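Oxysterol-binding protein homolog 3 (Saccharomyces cerevisiae, PDB 4IC4) carries lipids between membranes through the cytosol in non-vesicular, phosphoinositide-coupled transport and helps to maintain the distribution of sterols within the cell. Local coordinates at residues L72-E77 with L106-D111; F128-E133 with T299-N304; E360-E365 with S391-L396. All blocks are in the same frame, centred on the assembly; numbering follows the deposited sequence.

In the fold
The three contacts follow one another along the chain of the OSBP-related domain. Contact 1 lies nearest the centre of the chain yet is only partly buried, contact 2 is buried, and contact 3 is peripheral and partly buried. Contacts 1 and 2 are neighbours, their centres about 11 Å apart: Phe128 of contact 2 packs on Leu72, Gln73 and Ser76 of contact 1, and Glu77 bonds to Thr302. Contact 3 stands apart, its centre about 26 Å from that of contact 1, joining two loop segments. Chemistry follows place. Contact 1 is chiefly aliphatic, contact 2 sets an arginine against a buried phenylalanine, and contact 3 mixes one isoleucine with a water-bridged lysine.

Contact 1: L72-E77 with L106-D111; sequences LQLISE and LSIYRD
The ring of Tyr109 has Ile108 under one face, where Ile108 CG1 lies 3.6 Å from the ring plane and over its centre, while Tyr109 OH, at the far rim, reaches Leu74 CD1 at 3.9 Å. The second flat group, the carboxylate of Glu77, turns one oxygen to the same isoleucine: Glu77 OE1 lies 3.5 Å from Ile108 CG2. Ile108 is therefore the middle of the contact, touched by a ring, a methyl and a carboxylate oxygen. Its CG1 occupies the crowded position between backbone N and carbonyl carbon (chi1 63°), and the extended step beyond carries CD1 out to Leu74, with Leu74 CD1 and Ile108 CD1 3.7 Å apart. Leu74 meets the tyrosine side chain at about a right angle.

The carboxylate is not left in a purely apolar setting. Glu77 OE1 is hydrogen-bonded to Thr302 OG1 and Glu77 OE2 forms a salt bridge with Arg114; the two partners should keep the group from rotating and probably favour its charged form. Arg110, just after the 3-10 turn that presents Ile108, closes back on it: Ser107 O receives Arg110 N and Arg110 NH1 (2.9 Å for the latter) from opposite faces of its plane.

The contact ties helix 71-76 to the turn that follows helix 94-104, both belonging to the helical segments that precede the long run of strands in this lipid-binding domain. Leu74 lies about 7 Å, side chain to side chain, from Lys118, a residue of the phosphatidylinositol 4-phosphate site. Elsewhere on the helix, Leu72, Ile75 and Ser76 rest on Phe153 of strand 150-157, and Leu72, Gln73 and Ser76 on Phe128 of strand 127-132.

Contact 2: F128-E133 with T299-N304; sequences FELIRE and TKFTAN
Strand 128-132, bearing Leu130 and Arg132, passes helix 300-304, bearing Phe301 and Asn304, at 126° between their N-to-C directions, with the axes 12.1 Å apart at closest approach. At that spacing the backbones do not meet and the side chains make the contact. A chi1 of -170° swings the Phe301 ring away from its backbone N and across to the strand, where Phe301 CZ meets Leu130 CD2 at 3.7 Å, the two side chains coming from opposite directions.

Arg132 runs past the same ring the other way. Its chain is bent at chi2 and chi3, which brings Arg132 NH1 to 3.7 Å from Phe301 CE1. Phe301 CE1 lies over one face of the guanidinium, yet the two planes are 34° apart, so the groups are tilted rather than flatly stacked. In the guanidinium plane, at its edge, sits a water molecule that accepts from Arg132 NH1 at 3.1 Å and from Asn304 ND2, also at 3.1 Å. Arg132 NH1 and Asn304 ND2, both donors, stand 4.4 Å apart, and the water oxygen is the acceptor between them. Further partners fix the polar ends: Arg132 NH2 pairs with Asp134 in a salt bridge, and Asn304 OD1 accepts from the backbone N of Asn32.

At the start of the helix, Thr299 is the N-cap residue, and its backbone N donates to Thr302 OG1 at 3.1 Å, adding a side-chain tie to the first turn.

The contact thus joins the first strand of the long antiparallel meander to a helix 166 residues later. It passes from hydrocarbon, at Leu130 and Phe301, to a cationic group with the rim of the ring over one of its faces; bridged by water to Asn304 and paired with Asp134, the guanidinium probably keeps its charge satisfied beside the ring.

Contact 3: E360-E365 with S391-L396; sequences EPKYFE and SDISQL
Apolar packing centres on Ile393 CD1, which touches two side chains of segment 360-365. Lys362 passes along it in the reverse direction, with Lys362 CG at 3.7 Å and Lys362 CE at 4.0 Å from Ile393 CD1, the lysine chain being bent at chi2 and chi4. Tyr363 comes from the opposite direction and meets the methyl with its hydroxyl, Tyr363 OH lying 3.3 Å from Ile393 CD1. Lys362 also packs on its neighbour, since its CB stands 3.6 Å above the plane of the Tyr363 ring, over the centre. Another ring, that of Tyr381, meets Tyr363 edge-to-face.

These residues lead into strand 364-368, which pairs with strand 371-374 as a two-stranded antiparallel sheet in the C-terminal part of the OSBP-related domain. Glu142 of strand 137-145 accepts hydrogen bonds from the backbone N atoms of Lys362 and Tyr363, so the loop is fastened to the larger array of strands.

Polar links gather at the lysine tip. Lys362 NZ donates to Glu360 O at 2.8 Å, in the carbonyl plane with a C=O...N angle of 153°. Lys362 NZ also donates to a water at 2.9 Å; that water gives a proton to Asp392 O and accepts from Ser394 N. Cut back to an alanine, Lys362 would probably leave Glu360 O and the bridging water without their lysine donor and strip Ile393 CD1 of the methylenes that pack along it.

Any attraction between Lys362 and Asp392 is probably weak, since Lys362 NZ is 6.3 Å from Asp392 OD2; the carboxylate has its salt bridge, through OD1, with Arg384.

Contact 1: L72-E77 with L106-D111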
# COMPACT_ATOMS: atom_id res chain seq x y z
N LEU A 72 6.44 2.49 -0.53
CA LEU A 72 5.68 3.45 0.27
C LEU A 72 4.45 3.89 -0.52
O LEU A 72 3.37 4.04 0.03
CB LEU A 72 6.54 4.68 0.61
CG LEU A 72 7.75 4.44 1.51
CD1 LEU A 72 8.56 5.73 1.62
CD2 LEU A 72 7.29 3.98 2.89
N GLN A 73 4.63 4.09 -1.83
CA GLN A 73 3.53 4.48 -2.68
C GLN A 73 2.52 3.33 -2.83
O GLN A 73 1.31 3.55 -2.80
CB GLN A 73 4.07 4.95 -4.04
CG GLN A 73 4.85 6.26 -3.91
CD GLN A 73 5.58 6.68 -5.17
OE1 GLN A 73 6.35 5.90 -5.74
NE2 GLN A 73 5.37 7.92 -5.59
N LEU A 74 3.02 2.11 -2.97
CA LEU A 74 2.14 0.95 -3.09
C LEU A 74 1.23 0.82 -1.86
O LEU A 74 0.01 0.66 -1.99
CB LEU A 74 2.95 -0.34 -3.22
CG LEU A 74 2.10 -1.62 -3.06
CD1 LEU A 74 1.16 -1.75 -4.24
CD2 LEU A 74 3.00 -2.84 -2.96
N ILE A 75 1.82 0.87 -0.68
CA ILE A 75 1.02 0.73 0.53
C ILE A 75 0.04 1.89 0.70
O ILE A 75 -1.03 1.74 1.31
CB ILE A 75 1.92 0.56 1.76
CG1 ILE A 75 2.73 -0.73 1.60
CG2 ILE A 75 1.08 0.51 3.03
CD1 ILE A 75 3.73 -0.99 2.71
N SER A 76 0.37 3.06 0.14
CA SER A 76 -0.53 4.21 0.22
C SER A 76 -1.82 3.94 -0.55
O SER A 76 -2.82 4.62 -0.33
CB SER A 76 0.14 5.46 -0.35
OG SER A 76 1.21 5.87 0.48
N GLU A 77 -1.80 2.96 -1.45
CA GLU A 77 -3.00 2.62 -2.21
C GLU A 77 -4.04 2.00 -1.29
O GLU A 77 -5.20 1.83 -1.67
CB GLU A 77 -2.65 1.67 -3.36
CG GLU A 77 -1.78 2.34 -4.42
CD GLU A 77 -1.44 1.43 -5.59
OE1 GLU A 77 -2.35 1.12 -6.39
OE2 GLU A 77 -0.27 1.03 -5.69
N LEU A 106 -7.28 -4.84 -2.12
CA LEU A 106 -7.01 -6.00 -2.97
C LEU A 106 -7.35 -5.74 -4.43
O LEU A 106 -6.75 -6.32 -5.33
CB LEU A 106 -7.82 -7.21 -2.49
CG LEU A 106 -7.42 -7.82 -1.16
CD1 LEU A 106 -8.49 -8.81 -0.72
CD2 LEU A 106 -6.07 -8.51 -1.28
N SER A 107 -8.30 -4.84 -4.66
CA SER A 107 -8.76 -4.52 -6.01
C SER A 107 -7.70 -4.01 -6.98
O SER A 107 -7.91 -4.03 -8.19
CB SER A 107 -9.91 -3.50 -5.95
OG SER A 107 -9.47 -2.26 -5.43
N ILE A 108 -6.56 -3.55 -6.47
CA ILE A 108 -5.53 -3.05 -7.39
C ILE A 108 -4.93 -4.19 -8.21
O ILE A 108 -4.23 -3.94 -9.19
CB ILE A 108 -4.38 -2.30 -6.65
CG1 ILE A 108 -3.63 -3.24 -5.71
CG2 ILE A 108 -4.95 -1.10 -5.91
CD1 ILE A 108 -2.38 -2.61 -5.10
N TYR A 109 -5.21 -5.42 -7.82
CA TYR A 109 -4.68 -6.58 -8.53
C TYR A 109 -5.73 -7.22 -9.44
O TYR A 109 -5.52 -8.33 -9.94
CB TYR A 109 -4.17 -7.62 -7.53
CG TYR A 109 -3.06 -7.09 -6.65
CD1 TYR A 109 -1.84 -6.72 -7.21
CD2 TYR A 109 -3.24 -6.93 -5.28
CE1 TYR A 109 -0.82 -6.19 -6.42
CE2 TYR A 109 -2.23 -6.40 -4.48
CZ TYR A 109 -1.02 -6.03 -5.06
OH TYR A 109 -0.01 -5.49 -4.30
N ARG A 110 -6.84 -6.52 -9.68
CA ARG A 110 -7.87 -7.09 -10.54
C ARG A 110 -7.36 -7.32 -11.95
O ARG A 110 -7.71 -8.32 -12.58
CB ARG A 110 -9.14 -6.22 -10.53
CG ARG A 110 -9.02 -4.77 -10.98
CD ARG A 110 -10.37 -4.12 -10.68
NE ARG A 110 -10.55 -2.73 -11.09
CZ ARG A 110 -10.04 -1.67 -10.47
NH1 ARG A 110 -9.28 -1.82 -9.39
NH2 ARG A 110 -10.34 -0.45 -10.88
N ASP A 111 -6.54 -6.41 -12.46
CA ASP A 111 -5.95 -6.60 -13.78
C ASP A 111 -4.67 -7.36 -13.48
O ASP A 111 -3.74 -6.81 -12.87
CB ASP A 111 -5.62 -5.28 -14.46
CG ASP A 111 -5.09 -5.47 -15.87
OD1 ASP A 111 -4.27 -6.39 -16.07
OD2 ASP A 111 -5.48 -4.69 -16.78

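Contact 2: F128-E133 with T299-N304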
# COMPACT_ATOMS: atom_id res chain seq x y z
N PHE A 128 7.23 9.45 1.74
CA PHE A 128 6.23 9.66 0.72
C PHE A 128 5.03 10.31 1.36
O PHE A 128 4.42 9.75 2.26
CB PHE A 128 5.79 8.36 0.03
CG PHE A 128 4.70 8.57 -0.97
CD1 PHE A 128 4.91 9.35 -2.11
CD2 PHE A 128 3.44 8.02 -0.77
CE1 PHE A 128 3.89 9.59 -3.02
CE2 PHE A 128 2.40 8.25 -1.68
CZ PHE A 128 2.63 9.03 -2.81
N GLU A 129 4.72 11.51 0.91
CA GLU A 129 3.56 12.21 1.43
C GLU A 129 2.47 12.12 0.37
O GLU A 129 2.76 11.98 -0.82
CB GLU A 129 3.87 13.69 1.68
CG GLU A 129 4.14 14.50 0.41
CD GLU A 129 3.97 16.00 0.61
OE1 GLU A 129 3.17 16.60 -0.13
OE2 GLU A 129 4.64 16.57 1.50
N LEU A 130 1.22 12.21 0.81
CA LEU A 130 0.10 12.17 -0.10
C LEU A 130 -1.04 12.99 0.48
O LEU A 130 -1.69 12.59 1.45
CB LEU A 130 -0.37 10.73 -0.36
CG LEU A 130 -1.56 10.63 -1.32
CD1 LEU A 130 -1.18 11.18 -2.70
CD2 LEU A 130 -2.00 9.18 -1.43
N ILE A 131 -1.26 14.15 -0.12
CA ILE A 131 -2.33 15.04 0.30
C ILE A 131 -3.45 14.94 -0.73
O ILE A 131 -3.25 15.24 -1.91
CB ILE A 131 -1.86 16.50 0.36
CG1 ILE A 131 -0.76 16.66 1.42
CG2 ILE A 131 -3.04 17.42 0.67
CD1 ILE A 131 -0.11 18.03 1.43
N ARG A 132 -4.62 14.49 -0.29
CA ARG A 132 -5.77 14.38 -1.19
C ARG A 132 -6.92 15.20 -0.63
O ARG A 132 -7.79 14.68 0.07
CB ARG A 132 -6.18 12.92 -1.36
CG ARG A 132 -5.18 12.06 -2.13
CD ARG A 132 -5.03 12.52 -3.58
NE ARG A 132 -6.30 12.47 -4.30
CZ ARG A 132 -6.51 11.77 -5.42
NH1 ARG A 132 -5.53 11.06 -5.96
NH2 ARG A 132 -7.70 11.79 -5.99
N GLU A 133 -6.92 16.49 -0.94
CA GLU A 133 -7.95 17.41 -0.48
C GLU A 133 -9.34 16.95 -0.92
O GLU A 133 -10.32 17.16 -0.21
CB GLU A 133 -7.67 18.81 -1.02
CG GLU A 133 -8.54 19.90 -0.41
CD GLU A 133 -8.31 20.08 1.07
OE1 GLU A 133 -8.58 19.13 1.84
OE2 GLU A 133 -7.85 21.17 1.48
N THR A 299 -4.19 1.62 -11.51
CA THR A 299 -5.49 2.27 -11.37
C THR A 299 -5.16 3.74 -11.61
O THR A 299 -3.98 4.11 -11.68
CB THR A 299 -6.09 2.16 -9.94
OG1 THR A 299 -5.34 2.99 -9.04
CG2 THR A 299 -6.07 0.72 -9.45
N LYS A 300 -6.17 4.58 -11.75
CA LYS A 300 -5.90 6.00 -11.94
C LYS A 300 -5.19 6.51 -10.69
O LYS A 300 -4.30 7.35 -10.77
CB LYS A 300 -7.20 6.77 -12.18
CG LYS A 300 -7.74 6.57 -13.58
CD LYS A 300 -9.00 7.37 -13.82
CE LYS A 300 -9.50 7.18 -15.24
NZ LYS A 300 -10.75 7.94 -15.50
N PHE A 301 -5.58 5.98 -9.53
CA PHE A 301 -4.98 6.40 -8.26
C PHE A 301 -3.49 6.04 -8.27
O PHE A 301 -2.64 6.84 -7.87
CB PHE A 301 -5.68 5.70 -7.09
CG PHE A 301 -5.30 6.25 -5.73
CD1 PHE A 301 -5.84 7.44 -5.26
CD2 PHE A 301 -4.40 5.56 -4.92
CE1 PHE A 301 -5.51 7.93 -4.00
CE2 PHE A 301 -4.07 6.04 -3.65
CZ PHE A 301 -4.62 7.23 -3.19
N THR A 302 -3.16 4.84 -8.75
CA THR A 302 -1.76 4.42 -8.80
C THR A 302 -0.96 5.36 -9.70
O THR A 302 0.14 5.78 -9.36
CB THR A 302 -1.60 3.00 -9.39
OG1 THR A 302 -2.61 2.14 -8.86
CG2 THR A 302 -0.22 2.44 -9.05
N ALA A 303 -1.54 5.68 -10.86
CA ALA A 303 -0.88 6.55 -11.82
C ALA A 303 -0.63 7.95 -11.29
O ALA A 303 0.26 8.65 -11.76
CB ALA A 303 -1.72 6.62 -13.10
N ASN A 304 -1.41 8.35 -10.29
CA ASN A 304 -1.28 9.68 -9.70
C ASN A 304 -0.31 9.76 -8.53
O ASN A 304 0.07 10.86 -8.12
CB ASN A 304 -2.66 10.19 -9.27
CG ASN A 304 -3.53 10.56 -10.45
OD1 ASN A 304 -3.02 10.96 -11.50
ND2 ASN A 304 -4.84 10.44 -10.29
O HOH W 1 -6.99 9.61 -8.29

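Contact 3: E360-E365 with S391-L396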
# COMPACT_ATOMS: atom_id res chain seq x y z
N GLU A 360 19.05 8.41 9.87
CA GLU A 360 18.03 8.12 10.88
C GLU A 360 16.66 8.62 10.44
O GLU A 360 16.55 9.73 9.91
CB GLU A 360 18.40 8.81 12.19
CG GLU A 360 19.70 8.34 12.80
CD GLU A 360 19.48 7.47 14.02
OE1 GLU A 360 18.68 6.51 13.94
OE2 GLU A 360 20.11 7.75 15.07
N PRO A 361 15.60 7.82 10.64
CA PRO A 361 14.28 8.29 10.24
C PRO A 361 13.97 9.56 11.03
O PRO A 361 14.45 9.72 12.16
CB PRO A 361 13.36 7.12 10.59
CG PRO A 361 14.11 6.40 11.68
CD PRO A 361 15.53 6.46 11.20
N LYS A 362 13.17 10.45 10.46
CA LYS A 362 12.89 11.73 11.10
C LYS A 362 11.48 12.01 11.61
O LYS A 362 11.31 12.82 12.53
CB LYS A 362 13.25 12.86 10.14
CG LYS A 362 14.63 12.78 9.50
CD LYS A 362 15.72 13.03 10.52
CE LYS A 362 17.06 13.30 9.84
NZ LYS A 362 17.55 12.18 9.01
N TYR A 363 10.48 11.37 11.02
CA TYR A 363 9.10 11.69 11.36
C TYR A 363 8.31 10.70 12.21
O TYR A 363 7.16 10.95 12.57
CB TYR A 363 8.36 11.99 10.06
CG TYR A 363 9.20 12.90 9.19
CD1 TYR A 363 9.54 14.19 9.62
CD2 TYR A 363 9.75 12.45 7.99
CE1 TYR A 363 10.41 14.99 8.90
CE2 TYR A 363 10.63 13.25 7.25
CZ TYR A 363 10.96 14.51 7.71
OH TYR A 363 11.84 15.29 7.01
N PHE A 364 8.95 9.58 12.52
CA PHE A 364 8.33 8.54 13.33
C PHE A 364 9.31 8.10 14.40
O PHE A 364 10.52 8.14 14.18
CB PHE A 364 7.97 7.33 12.46
CG PHE A 364 6.88 7.61 11.46
CD1 PHE A 364 5.56 7.34 11.76
CD2 PHE A 364 7.19 8.15 10.22
CE1 PHE A 364 4.55 7.62 10.85
CE2 PHE A 364 6.18 8.44 9.30
CZ PHE A 364 4.86 8.17 9.61
N GLU A 365 8.78 7.69 15.54
CA GLU A 365 9.62 7.22 16.64
C GLU A 365 9.15 5.82 17.04
O GLU A 365 7.97 5.51 16.96
CB GLU A 365 9.51 8.18 17.83
CG GLU A 365 8.12 8.30 18.42
CD GLU A 365 8.06 9.31 19.55
OE1 GLU A 365 6.98 9.45 20.17
OE2 GLU A 365 9.09 9.96 19.82
N SER A 391 16.45 21.85 6.32
CA SER A 391 17.90 22.05 6.31
C SER A 391 18.74 20.93 6.93
O SER A 391 19.90 20.76 6.58
CB SER A 391 18.25 23.38 6.99
OG SER A 391 17.70 24.47 6.28
N ASP A 392 18.14 20.17 7.84
CA ASP A 392 18.84 19.08 8.51
C ASP A 392 18.58 17.72 7.86
O ASP A 392 18.98 16.68 8.38
CB ASP A 392 18.43 19.04 9.98
CG ASP A 392 16.94 18.83 10.18
OD1 ASP A 392 16.15 19.42 9.41
OD2 ASP A 392 16.56 18.08 11.10
N ILE A 393 17.90 17.74 6.72
CA ILE A 393 17.59 16.52 5.99
C ILE A 393 18.62 16.32 4.89
O ILE A 393 18.76 17.14 3.99
CB ILE A 393 16.19 16.60 5.34
CG1 ILE A 393 15.14 16.91 6.41
CG2 ILE A 393 15.88 15.31 4.61
CD1 ILE A 393 15.05 15.88 7.53
N SER A 394 19.36 15.21 4.97
CA SER A 394 20.40 14.93 3.98
C SER A 394 19.83 14.41 2.67
O SER A 394 18.69 13.95 2.61
CB SER A 394 21.38 13.90 4.54
OG SER A 394 20.73 12.65 4.74
N GLN A 395 20.64 14.49 1.63
CA GLN A 395 20.26 14.00 0.31
C GLN A 395 20.67 12.53 0.23
O GLN A 395 21.84 12.20 0.38
CB GLN A 395 20.99 14.80 -0.78
CG GLN A 395 20.63 16.27 -0.81
CD GLN A 395 19.26 16.53 -1.40
OE1 GLN A 395 18.69 17.61 -1.23
NE2 GLN A 395 18.72 15.55 -2.12
N LEU A 396 19.69 11.65 0.01
CA LEU A 396 19.98 10.23 -0.07
C LEU A 396 20.62 9.88 -1.41
O LEU A 396 21.25 8.83 -1.56
CB LEU A 396 18.69 9.42 0.13
CG LEU A 396 17.97 9.66 1.46
CD1 LEU A 396 16.64 8.91 1.47
CD2 LEU A 396 18.86 9.20 2.62
O HOH W 2 19.56 13.74 7.57